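Local atomic coordinates of regulatory protein SdiA (Escherichia coli, PDB entry 4LFU), a protein that acts as a LuxR-type quorum-sensing receptor and transcription factor, activating cell-division genes of the ftsQAZ cluster and responding to extracellular acyl-homoserine lactone autoinducers. Residues L37-Y42 / L133-C138. Sequence-based numbering, arbitrary orientation.
Sequences LEYDYY and LSFSRC
Tyr39 lies between Phe135 and Arg137, its ring covered on both faces. On one face sits Phe135 CB, 3.6 Å from the ring centroid in a CH-pi contact, while the two aromatic rings meet obliquely. On the opposite face the Arg137 guanidinium lies flat, tilted by just 8°, as an off-centre cation-pi stack with CZ 4.5 Å from the centroid. The arginine chain starts out extended and bends at chi3 (53°), which turns the guanidinium back over the ring; NH2 also donates to Glu38 O, although the position of that carbonyl is less certain. Leu37 CD1 packs 3.4 Å from Phe135 CE2, and Tyr42 CB lies at the edge of the Phe135 ring. Met154 of helix 147-167 and Ala34 of helix 23-36 cover Phe135 further.

Beside this packing, the start of strand 41-47 pairs antiparallel with the end of strand 130-137 through a classic beta bulge. Asp40 and Tyr41 both face Ser136, whose O accepts from Asp40 N at 2.8 Å and Tyr41 N at 3.0 Å; Ser136 N returns a bond to Tyr41 O. Past the strand end, Cys138 N donates almost straight (172°) to Asp40 OD2, 2.8 Å away. On the sheet face that carries Tyr41 and Ser136, Ser136 OG lies at the edge of the Tyr41 ring, as does Cys138 SG from beyond the strand, a sulfur-aromatic contact; Ser136 OG is hydrogen-bonded to Tyr63 OH.

Chain entry from helix 23-36 into the central sheet of the autoinducer-binding domain is thus fixed by a doubly used carbonyl, a carboxylate holding the amide just past the strand, and a buried arginine whose positive charge is probably eased by the pi face of Tyr39.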
# COMPACT_ATOMS: atom_id res chain seq x y z
N LEU A 37 -24.12 -10.80 7.58
CA LEU A 37 -24.52 -9.53 6.98
C LEU A 37 -25.67 -9.70 5.98
O LEU A 37 -26.08 -8.73 5.36
CB LEU A 37 -23.33 -8.84 6.32
CG LEU A 37 -22.13 -8.48 7.21
CD1 LEU A 37 -20.94 -8.08 6.35
CD2 LEU A 37 -22.51 -7.36 8.14
N GLU A 38 -26.19 -10.93 5.85
CA GLU A 38 -27.30 -11.27 4.93
C GLU A 38 -26.89 -11.25 3.46
O GLU A 38 -27.61 -10.72 2.62
CB GLU A 38 -28.53 -10.37 5.13
CG GLU A 38 -29.65 -11.01 5.95
CD GLU A 38 -29.93 -10.29 7.28
OE1 GLU A 38 -31.10 -10.33 7.74
OE2 GLU A 38 -28.99 -9.69 7.86
N TYR A 39 -25.74 -11.82 3.15
CA TYR A 39 -25.28 -11.93 1.77
C TYR A 39 -25.24 -13.39 1.39
O TYR A 39 -25.07 -14.24 2.26
CB TYR A 39 -23.92 -11.26 1.57
CG TYR A 39 -24.03 -9.76 1.53
CD1 TYR A 39 -24.55 -9.11 0.41
CD2 TYR A 39 -23.64 -8.99 2.63
CE1 TYR A 39 -24.66 -7.72 0.38
CE2 TYR A 39 -23.77 -7.61 2.61
CZ TYR A 39 -24.26 -6.98 1.49
OH TYR A 39 -24.35 -5.60 1.49
N ASP A 40 -25.41 -13.68 0.11
CA ASP A 40 -25.44 -15.04 -0.40
C ASP A 40 -24.05 -15.49 -0.80
O ASP A 40 -23.66 -16.64 -0.56
CB ASP A 40 -26.37 -15.13 -1.61
CG ASP A 40 -27.81 -14.86 -1.25
OD1 ASP A 40 -28.27 -15.33 -0.19
OD2 ASP A 40 -28.49 -14.15 -2.01
N TYR A 41 -23.30 -14.58 -1.40
CA TYR A 41 -22.01 -14.95 -1.94
C TYR A 41 -20.90 -13.99 -1.54
O TYR A 41 -21.15 -12.85 -1.21
CB TYR A 41 -22.09 -15.03 -3.46
CG TYR A 41 -23.13 -15.98 -4.02
CD1 TYR A 41 -22.92 -17.36 -4.03
CD2 TYR A 41 -24.31 -15.50 -4.58
CE1 TYR A 41 -23.86 -18.24 -4.57
CE2 TYR A 41 -25.27 -16.38 -5.11
CZ TYR A 41 -25.03 -17.73 -5.11
OH TYR A 41 -25.95 -18.58 -5.64
N TYR A 42 -19.68 -14.48 -1.58
CA TYR A 42 -18.48 -13.66 -1.46
C TYR A 42 -17.53 -14.08 -2.58
O TYR A 42 -17.67 -15.18 -3.14
CB TYR A 42 -17.80 -13.87 -0.10
CG TYR A 42 -17.05 -15.19 -0.01
CD1 TYR A 42 -17.73 -16.35 0.36
CD2 TYR A 42 -15.68 -15.28 -0.30
CE1 TYR A 42 -17.09 -17.56 0.41
CE2 TYR A 42 -15.01 -16.50 -0.23
CZ TYR A 42 -15.73 -17.63 0.14
OH TYR A 42 -15.14 -18.88 0.22
N LEU A 133 -12.60 -7.73 -1.61
CA LEU A 133 -13.60 -8.61 -1.02
C LEU A 133 -15.00 -8.14 -1.41
O LEU A 133 -15.40 -7.04 -1.07
CB LEU A 133 -13.44 -8.66 0.51
CG LEU A 133 -14.50 -9.48 1.27
CD1 LEU A 133 -14.40 -10.97 0.95
CD2 LEU A 133 -14.34 -9.22 2.76
N SER A 134 -15.74 -8.99 -2.11
CA SER A 134 -17.10 -8.67 -2.56
C SER A 134 -18.09 -9.55 -1.84
O SER A 134 -17.83 -10.72 -1.65
CB SER A 134 -17.25 -8.95 -4.03
OG SER A 134 -16.65 -7.93 -4.79
N PHE A 135 -19.21 -8.97 -1.43
CA PHE A 135 -20.39 -9.74 -1.00
C PHE A 135 -21.52 -9.47 -1.98
O PHE A 135 -21.67 -8.36 -2.47
CB PHE A 135 -20.86 -9.32 0.39
CG PHE A 135 -19.91 -9.67 1.52
CD1 PHE A 135 -19.06 -10.77 1.44
CD2 PHE A 135 -19.90 -8.91 2.69
CE1 PHE A 135 -18.19 -11.09 2.48
CE2 PHE A 135 -19.05 -9.24 3.75
CZ PHE A 135 -18.20 -10.33 3.63
N SER A 136 -22.32 -10.49 -2.28
CA SER A 136 -23.46 -10.28 -3.18
C SER A 136 -24.69 -11.05 -2.73
O SER A 136 -24.61 -11.98 -1.97
CB SER A 136 -23.11 -10.61 -4.64
OG SER A 136 -22.80 -11.97 -4.78
N ARG A 137 -25.83 -10.63 -3.23
CA ARG A 137 -27.12 -11.10 -2.78
C ARG A 137 -28.07 -11.18 -3.97
O ARG A 137 -28.06 -10.31 -4.88
CB ARG A 137 -27.64 -10.11 -1.74
CG ARG A 137 -28.78 -10.61 -0.93
CD ARG A 137 -28.91 -9.83 0.35
NE ARG A 137 -28.98 -8.40 0.15
CZ ARG A 137 -28.50 -7.50 1.01
NH1 ARG A 137 -28.61 -6.20 0.74
NH2 ARG A 137 -27.90 -7.89 2.13
N CYS A 138 -28.90 -12.22 -3.95
CA CYS A 138 -29.92 -12.43 -4.98
C CYS A 138 -31.21 -11.68 -4.70
O CYS A 138 -32.11 -11.69 -5.53
CB CYS A 138 -30.21 -13.92 -5.15
SG CYS A 138 -28.76 -14.87 -5.69